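Local coordinates for microcompartments protein (Halothece sp. PCC 7418, PDB 5VGU), which probably assembles as hexamers that tile the protein shell of the beta-carboxysome, the cyanobacterial compartment for carbon fixation, at residues S2-G16 with A68-P82. Residues are numbered along the deposited sequence; the frame is centred on the assembly and turned at random.
Sequences SLDAVGSLETKGFPG and AYGAALETWVIIPRP
Val6 and Ile79, Ser8 and Val77, and Glu10 and Thr75 are hydrogen-bonded pairs of two antiparallel strands, 5-12 and 72-79, whose pairing shows how one extra residue is absorbed without breaking a sheet. The extra residue makes a classic beta bulge: Glu10 O takes the N-H of Glu74 N at 2.9 Å and, weakly, that of Thr75 N at 3.4 Å, before Lys12 N returns to Ala72 O at 2.8 Å. On the face carrying Val6, Glu10 and Thr75, Val6 places CG1 between its backbone N and carbonyl carbon (chi1 54°), which presses this methyl against Ile79 CB at a tight 3.4 Å. The extended Glu10 chain runs alongside Thr75, its CB 3.5 Å from Thr75 CG2, and carries the carboxylate to Arg42 and Thr44 of the same chain and to Phe14 N of a neighbouring subunit. A glutamine here would probably leave Arg42 without its ion-pair partner. Beside the bulge, Glu74 bends at chi2 (-77°) and lays OE2 3.5 Å from Lys12 CB. On the other face Leu9 CG meets Leu73 CD1 at 3.6 Å, the two side chains crossing at about a right angle near helices 14-27 and 51-65. Past the strands, Leu3 CB sits over one face of the Arg81 guanidinium. Strand 72-79, outermost in the order 2-3-1-4, is thus laid against the inner strand 5-12 of the BMC-domain sheet, where Thr75 and Trp76 meet Tyr69 of the neighbouring subunit within the hexamer.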
ATOM      1  N   SER A   2      18.067   2.561  24.052  1.00 19.89           N
ATOM      2  CA  SER A   2      19.498   2.810  23.865  1.00 22.09           C
ATOM      3  C   SER A   2      19.716   4.259  23.466  1.00 21.82           C
ATOM      4  O   SER A   2      18.932   4.814  22.692  1.00 21.66           O
ATOM      5  CB  SER A   2      20.080   1.892  22.778  1.00 22.63           C
ATOM      6  OG  SER A   2      21.456   2.167  22.545  1.00 20.49           O
ATOM      7  N   LEU A   3      20.788   4.871  23.955  1.00 21.16           N
ATOM      8  CA  LEU A   3      21.126   6.222  23.527  1.00 27.23           C
ATOM      9  C   LEU A   3      22.101   6.241  22.352  1.00 25.59           C
ATOM     10  O   LEU A   3      22.539   7.327  21.942  1.00 23.77           O
ATOM     11  CB  LEU A   3      21.681   7.040  24.703  1.00 31.41           C
ATOM     12  CG  LEU A   3      20.659   7.335  25.820  1.00 34.65           C
ATOM     13  CD1 LEU A   3      21.312   8.084  26.986  1.00 38.86           C
ATOM     14  CD2 LEU A   3      19.408   8.083  25.334  1.00 34.70           C
ATOM     15  N   ASP A   4      22.434   5.070  21.792  1.00 20.33           N
ATOM     16  CA  ASP A   4      23.251   5.010  20.586  1.00 19.71           C
ATOM     17  C   ASP A   4      22.641   5.868  19.489  1.00 17.29           C
ATOM     18  O   ASP A   4      21.413   5.983  19.367  1.00 18.51           O
ATOM     19  CB  ASP A   4      23.364   3.566  20.061  1.00 20.10           C
ATOM     20  CG  ASP A   4      24.311   2.706  20.871  1.00 26.43           C
ATOM     21  OD1 ASP A   4      24.912   3.201  21.842  1.00 23.21           O
ATOM     22  OD2 ASP A   4      24.445   1.521  20.529  1.00 22.71           O
ATOM     23  N   ALA A   5      23.508   6.414  18.641  1.00 18.42           N
ATOM     24  CA  ALA A   5      23.058   7.173  17.486  1.00 16.70           C
ATOM     25  C   ALA A   5      22.216   6.306  16.566  1.00 18.63           C
ATOM     26  O   ALA A   5      22.302   5.069  16.572  1.00 16.71           O
ATOM     27  CB  ALA A   5      24.230   7.725  16.695  1.00 17.85           C
ATOM     28  N   VAL A   6      21.399   6.972  15.763  1.00 17.05           N
ATOM     29  CA  VAL A   6      20.612   6.297  14.741  1.00 16.60           C
ATOM     30  C   VAL A   6      20.947   6.911  13.383  1.00 18.17           C
ATOM     31  O   VAL A   6      21.090   8.131  13.243  1.00 20.21           O
ATOM     32  CB  VAL A   6      19.092   6.325  15.072  1.00 20.38           C
ATOM     33  CG1 VAL A   6      18.575   7.659  15.316  1.00 25.26           C
ATOM     34  CG2 VAL A   6      18.266   5.669  13.945  1.00 19.24           C
ATOM     35  N   GLY A   7      21.119   6.043  12.405  1.00 17.73           N
ATOM     36  CA  GLY A   7      21.229   6.452  11.015  1.00 18.00           C
ATOM     37  C   GLY A   7      20.080   5.861  10.219  1.00 16.85           C
ATOM     38  O   GLY A   7      19.720   4.695  10.409  1.00 17.57           O
ATOM     39  N   SER A   8      19.542   6.658   9.305  1.00 18.04           N
ATOM     40  CA  SER A   8      18.469   6.184   8.457  1.00 16.84           C
ATOM     41  C   SER A   8      18.737   6.637   7.036  1.00 17.63           C
ATOM     42  O   SER A   8      19.066   7.804   6.805  1.00 18.93           O
ATOM     43  CB  SER A   8      17.099   6.709   8.944  1.00 17.54           C
ATOM     44  OG  SER A   8      16.056   6.206   8.114  1.00 21.81           O
ATOM     45  N   LEU A   9      18.556   5.717   6.104  1.00 19.55           N
ATOM     46  CA  LEU A   9      18.808   5.949   4.692  1.00 17.53           C
ATOM     47  C   LEU A   9      17.684   5.308   3.894  1.00 17.56           C
ATOM     48  O   LEU A   9      17.274   4.181   4.186  1.00 18.16           O
ATOM     49  CB  LEU A   9      20.184   5.375   4.310  1.00 18.15           C
ATOM     50  CG  LEU A   9      20.639   5.467   2.859  1.00 22.22           C
ATOM     51  CD1 LEU A   9      22.148   5.545   2.817  1.00 24.14           C
ATOM     52  CD2 LEU A   9      20.152   4.266   2.063  1.00 18.04           C
ATOM     53  N   GLU A  10      17.222   6.005   2.858  1.00 19.67           N
ATOM     54  CA  GLU A  10      16.085   5.557   2.072  1.00 17.48           C
ATOM     55  C   GLU A  10      16.428   5.644   0.593  1.00 18.87           C
ATOM     56  O   GLU A  10      16.921   6.679   0.129  1.00 19.60           O
ATOM     57  CB  GLU A  10      14.845   6.414   2.421  1.00 16.98           C
ATOM     58  CG  GLU A  10      13.539   6.020   1.784  1.00 21.05           C
ATOM     59  CD  GLU A  10      12.364   6.797   2.375  1.00 22.09           C
ATOM     60  OE1 GLU A  10      12.243   6.830   3.618  1.00 19.43           O
ATOM     61  OE2 GLU A  10      11.566   7.355   1.586  1.00 21.92           O
ATOM     62  N   THR A  11      16.173   4.552  -0.144  1.00 18.27           N
ATOM     63  CA  THR A  11      16.467   4.474  -1.570  1.00 18.33           C
ATOM     64  C   THR A  11      15.199   4.247  -2.379  1.00 20.96           C
ATOM     65  O   THR A  11      14.188   3.747  -1.884  1.00 19.29           O
ATOM     66  CB  THR A  11      17.446   3.333  -1.895  1.00 17.35           C
ATOM     67  OG1 THR A  11      16.854   2.064  -1.570  1.00 19.41           O
ATOM     68  CG2 THR A  11      18.754   3.472  -1.123  1.00 20.20           C
ATOM     69  N   LYS A  12      15.281   4.589  -3.659  1.00 20.34           N
ATOM     70  CA  LYS A  12      14.323   4.103  -4.637  1.00 20.62           C
ATOM     71  C   LYS A  12      14.781   2.717  -5.074  1.00 19.49           C
ATOM     72  O   LYS A  12      15.875   2.569  -5.631  1.00 19.96           O
ATOM     73  CB  LYS A  12      14.242   5.060  -5.825  1.00 23.90           C
ATOM     74  CG  LYS A  12      13.115   4.747  -6.818  1.00 25.59           C
ATOM     75  CD  LYS A  12      11.748   5.069  -6.232  1.00 30.51           C
ATOM     76  CE  LYS A  12      10.708   5.215  -7.326  1.00 37.71           C
ATOM     77  NZ  LYS A  12       9.473   5.881  -6.811  1.00 47.06           N
ATOM     78  N   GLY A  13      13.958   1.709  -4.805  1.00 17.16           N
ATOM     79  CA  GLY A  13      14.270   0.330  -5.152  1.00 19.71           C
ATOM     80  C   GLY A  13      14.955  -0.403  -4.017  1.00 19.54           C
ATOM     81  O   GLY A  13      15.700   0.170  -3.219  1.00 17.64           O
ATOM     82  N   PHE A  14      14.707  -1.717  -3.960  1.00 17.45           N
ATOM     83  CA  PHE A  14      15.251  -2.552  -2.904  1.00 19.16           C
ATOM     84  C   PHE A  14      16.741  -2.823  -3.115  1.00 18.51           C
ATOM     85  O   PHE A  14      17.510  -2.780  -2.146  1.00 17.85           O
ATOM     86  CB  PHE A  14      14.452  -3.858  -2.814  1.00 16.71           C
ATOM     87  CG  PHE A  14      14.978  -4.805  -1.780  1.00 16.59           C
ATOM     88  CD1 PHE A  14      14.647  -4.658  -0.445  1.00 22.76           C
ATOM     89  CD2 PHE A  14      15.871  -5.807  -2.139  1.00 17.18           C
ATOM     90  CE1 PHE A  14      15.179  -5.525   0.515  1.00 22.49           C
ATOM     91  CE2 PHE A  14      16.386  -6.672  -1.192  1.00 21.68           C
ATOM     92  CZ  PHE A  14      16.040  -6.533   0.128  1.00 18.97           C
ATOM     93  N   PRO A  15      17.195  -3.096  -4.350  1.00 18.22           N
ATOM     94  CA  PRO A  15      18.631  -3.371  -4.540  1.00 19.20           C
ATOM     95  C   PRO A  15      19.531  -2.280  -3.971  1.00 18.56           C
ATOM     96  O   PRO A  15      20.559  -2.591  -3.350  1.00 20.35           O
ATOM     97  CB  PRO A  15      18.743  -3.523  -6.075  1.00 20.59           C
ATOM     98  CG  PRO A  15      17.383  -4.088  -6.481  1.00 18.89           C
ATOM     99  CD  PRO A  15      16.428  -3.296  -5.594  1.00 15.45           C
ATOM    100  N   GLY A  16      19.147  -1.007  -4.107  1.00 19.91           N
ATOM    101  CA  GLY A  16      19.956   0.060  -3.537  1.00 21.35           C
ATOM    102  C   GLY A  16      20.072  -0.035  -2.028  1.00 20.42           C
ATOM    103  O   GLY A  16      21.126   0.252  -1.460  1.00 18.75           O
ATOM    104  N   ALA A  68      24.487   0.099  -7.192  1.00 29.84           N
ATOM    105  CA  ALA A  68      23.318  -0.655  -7.627  1.00 27.93           C
ATOM    106  C   ALA A  68      22.749   0.034  -8.861  1.00 26.25           C
ATOM    107  O   ALA A  68      22.307   1.189  -8.782  1.00 26.25           O
ATOM    108  CB  ALA A  68      22.260  -0.741  -6.523  1.00 28.68           C
ATOM    109  N   TYR A  69      22.787  -0.664  -9.995  1.00 24.80           N
ATOM    110  CA  TYR A  69      22.176  -0.163 -11.214  1.00 26.97           C
ATOM    111  C   TYR A  69      20.741   0.279 -10.950  1.00 23.44           C
ATOM    112  O   TYR A  69      19.933  -0.486 -10.412  1.00 23.67           O
ATOM    113  CB  TYR A  69      22.195  -1.243 -12.291  1.00 25.75           C
ATOM    114  CG  TYR A  69      21.411  -0.845 -13.514  1.00 28.26           C
ATOM    115  CD1 TYR A  69      20.070  -1.191 -13.650  1.00 29.83           C
ATOM    116  CD2 TYR A  69      21.998  -0.085 -14.521  1.00 36.32           C
ATOM    117  CE1 TYR A  69      19.343  -0.803 -14.751  1.00 34.40           C
ATOM    118  CE2 TYR A  69      21.278   0.300 -15.633  1.00 41.53           C
ATOM    119  CZ  TYR A  69      19.954  -0.060 -15.745  1.00 45.66           C
ATOM    120  OH  TYR A  69      19.235   0.324 -16.854  1.00 47.89           O
ATOM    121  N   GLY A  70      20.419   1.495 -11.376  1.00 21.25           N
ATOM    122  CA  GLY A  70      19.069   2.007 -11.305  1.00 22.96           C
ATOM    123  C   GLY A  70      18.643   2.498  -9.948  1.00 24.55           C
ATOM    124  O   GLY A  70      17.531   3.039  -9.826  1.00 21.21           O
ATOM    125  N   ALA A  71      19.491   2.365  -8.929  1.00 24.15           N
ATOM    126  CA  ALA A  71      19.124   2.810  -7.596  1.00 22.41           C
ATOM    127  C   ALA A  71      19.282   4.319  -7.466  1.00 23.78           C
ATOM    128  O   ALA A  71      20.135   4.939  -8.103  1.00 24.04           O
ATOM    129  CB  ALA A  71      19.983   2.117  -6.538  1.00 22.83           C
ATOM    130  N   ALA A  72      18.471   4.906  -6.598  1.00 22.44           N
ATOM    131  CA  ALA A  72      18.611   6.314  -6.263  1.00 24.13           C
ATOM    132  C   ALA A  72      18.582   6.480  -4.756  1.00 22.78           C
ATOM    133  O   ALA A  72      17.801   5.827  -4.052  1.00 21.44           O
ATOM    134  CB  ALA A  72      17.506   7.181  -6.902  1.00 24.47           C
ATOM    135  N   LEU A  73      19.449   7.346  -4.271  1.00 20.93           N
ATOM    136  CA  LEU A  73      19.438   7.740  -2.873  1.00 20.02           C
ATOM    137  C   LEU A  73      18.430   8.876  -2.723  1.00 22.82           C
ATOM    138  O   LEU A  73      18.599   9.938  -3.331  1.00 23.70           O
ATOM    139  CB  LEU A  73      20.833   8.182  -2.441  1.00 20.90           C
ATOM    140  CG  LEU A  73      20.917   8.789  -1.046  1.00 21.68           C
ATOM    141  CD1 LEU A  73      20.618   7.726  -0.004  1.00 25.37           C
ATOM    142  CD2 LEU A  73      22.274   9.441  -0.828  1.00 22.14           C
ATOM    143  N   GLU A  74      17.379   8.656  -1.933  1.00 19.24           N
ATOM    144  CA  GLU A  74      16.347   9.683  -1.786  1.00 19.48           C
ATOM    145  C   GLU A  74      16.579  10.599  -0.592  1.00 20.84           C
ATOM    146  O   GLU A  74      16.361  11.810  -0.698  1.00 20.58           O
ATOM    147  CB  GLU A  74      14.964   9.030  -1.661  1.00 20.99           C
ATOM    148  CG  GLU A  74      14.594   8.164  -2.851  1.00 24.36           C
ATOM    149  CD  GLU A  74      14.170   8.996  -4.057  1.00 29.46           C
ATOM    150  OE1 GLU A  74      14.294  10.240  -4.023  1.00 28.94           O
ATOM    151  OE2 GLU A  74      13.712   8.400  -5.041  1.00 33.19           O
ATOM    152  N   THR A  75      16.974  10.058   0.559  1.00 19.87           N
ATOM    153  CA  THR A  75      16.987  10.856   1.785  1.00 18.45           C
ATOM    154  C   THR A  75      17.719  10.067   2.860  1.00 18.72           C
ATOM    155  O   THR A  75      17.746   8.832   2.830  1.00 19.54           O
ATOM    156  CB  THR A  75      15.544  11.224   2.217  1.00 18.51           C
ATOM    157  OG1 THR A  75      15.534  11.982   3.441  1.00 19.64           O
ATOM    158  CG2 THR A  75      14.670   9.959   2.363  1.00 19.67           C
ATOM    159  N   TRP A  76      18.355  10.788   3.780  1.00 20.04           N
ATOM    160  CA  TRP A  76      19.061  10.147   4.885  1.00 20.13           C
ATOM    161  C   TRP A  76      19.232  11.152   6.017  1.00 18.00           C
ATOM    162  O   TRP A  76      19.133  12.368   5.825  1.00 17.25           O
ATOM    163  CB  TRP A  76      20.427   9.581   4.449  1.00 22.24           C
ATOM    164  CG  TRP A  76      21.429  10.634   4.048  1.00 20.14           C
ATOM    165  CD1 TRP A  76      21.628  11.141   2.790  1.00 24.37           C
ATOM    166  CD2 TRP A  76      22.383  11.285   4.896  1.00 21.78           C
ATOM    167  NE1 TRP A  76      22.651  12.073   2.811  1.00 22.82           N
ATOM    168  CE2 TRP A  76      23.124  12.176   4.091  1.00 24.06           C
ATOM    169  CE3 TRP A  76      22.686  11.200   6.257  1.00 23.53           C
ATOM    170  CZ2 TRP A  76      24.128  12.983   4.609  1.00 26.88           C
ATOM    171  CZ3 TRP A  76      23.693  12.004   6.766  1.00 25.57           C
ATOM    172  CH2 TRP A  76      24.399  12.878   5.940  1.00 27.99           C
ATOM    173  N   VAL A  77      19.485  10.622   7.211  1.00 18.30           N
ATOM    174  CA  VAL A  77      19.723  11.462   8.376  1.00 18.51           C
ATOM    175  C   VAL A  77      20.520  10.670   9.399  1.00 18.91           C
ATOM    176  O   VAL A  77      20.463   9.439   9.443  1.00 18.15           O
ATOM    177  CB  VAL A  77      18.394  11.999   8.978  1.00 18.67           C
ATOM    178  CG1 VAL A  77      17.682  10.946   9.809  1.00 17.06           C
ATOM    179  CG2 VAL A  77      18.686  13.234   9.826  1.00 21.41           C
ATOM    180  N   ILE A  78      21.250  11.392  10.243  1.00 18.28           N
ATOM    181  CA  ILE A  78      21.826  10.845  11.464  1.00 19.14           C
ATOM    182  C   ILE A  78      21.260  11.638  12.635  1.00 21.00           C
ATOM    183  O   ILE A  78      21.277  12.876  12.627  1.00 20.69           O
ATOM    184  CB  ILE A  78      23.368  10.910  11.453  1.00 19.77           C
ATOM    185  CG1 ILE A  78      23.910  10.044  10.321  1.00 21.71           C
ATOM    186  CG2 ILE A  78      23.904  10.507  12.840  1.00 21.50           C
ATOM    187  CD1 ILE A  78      25.411  10.174  10.073  1.00 24.82           C
ATOM    188  N   ILE A  79      20.733  10.923  13.622  1.00 18.94           N
ATOM    189  CA  ILE A  79      20.250  11.480  14.878  1.00 19.94           C
ATOM    190  C   ILE A  79      21.212  11.008  15.959  1.00 22.99           C
ATOM    191  O   ILE A  79      21.144   9.845  16.390  1.00 20.94           O
ATOM    192  CB  ILE A  79      18.812  11.041  15.191  1.00 21.71           C
ATOM    193  CG1 ILE A  79      17.873  11.344  14.022  1.00 24.83           C
ATOM    194  CG2 ILE A  79      18.324  11.644  16.506  1.00 24.69           C
ATOM    195  CD1 ILE A  79      17.810  12.777  13.635  1.00 25.34           C
ATOM    196  N   PRO A  80      22.085  11.880  16.465  1.00 19.78           N
ATOM    197  CA  PRO A  80      23.192  11.386  17.286  1.00 25.22           C
ATOM    198  C   PRO A  80      22.787  10.722  18.572  1.00 20.15           C
ATOM    199  O   PRO A  80      23.566   9.883  19.058  1.00 25.67           O
ATOM    200  CB  PRO A  80      24.028  12.646  17.526  1.00 21.40           C
ATOM    201  CG  PRO A  80      23.779  13.475  16.327  1.00 26.12           C
ATOM    202  CD  PRO A  80      22.342  13.241  15.962  1.00 23.07           C
ATOM    203  N   ARG A  81      21.650  11.096  19.179  1.00 19.19           N
ATOM    204  CA  ARG A  81      21.318  10.585  20.501  1.00 20.87           C
ATOM    205  C   ARG A  81      19.803  10.634  20.716  1.00 23.06           C
ATOM    206  O   ARG A  81      19.299  11.541  21.403  1.00 22.11           O
ATOM    207  CB  ARG A  81      22.064  11.429  21.537  1.00 24.17           C
ATOM    208  CG  ARG A  81      22.157  10.854  22.902  1.00 23.41           C
ATOM    209  CD  ARG A  81      23.164  11.706  23.682  1.00 25.90           C
ATOM    210  NE  ARG A  81      23.492  11.093  24.959  1.00 27.01           N
ATOM    211  CZ  ARG A  81      24.413  10.146  25.121  1.00 27.01           C
ATOM    212  NH1 ARG A  81      25.103   9.679  24.082  1.00 30.49           N
ATOM    213  NH2 ARG A  81      24.643   9.668  26.334  1.00 30.47           N
ATOM    214  N   PRO A  82      19.057   9.671  20.174  1.00 17.24           N
ATOM    215  CA  PRO A  82      17.589   9.799  20.121  1.00 19.74           C
ATOM    216  C   PRO A  82      16.900   9.682  21.475  1.00 18.14           C
ATOM    217  O   PRO A  82      17.285   8.893  22.337  1.00 19.50           O
ATOM    218  CB  PRO A  82      17.181   8.640  19.196  1.00 18.68           C
ATOM    219  CG  PRO A  82      18.269   7.628  19.388  1.00 20.28           C
ATOM    220  CD  PRO A  82      19.529   8.416  19.556  1.00 19.46           C
TER
HETATM  221  O   HOH W   1      16.663   6.312  23.061  1.00 28.24           O
HETATM  222  O   HOH W   2      24.535   8.974  21.075  1.00 21.06           O
HETATM  223  O   HOH W   3      15.230   2.016  -8.435  1.00 27.68           O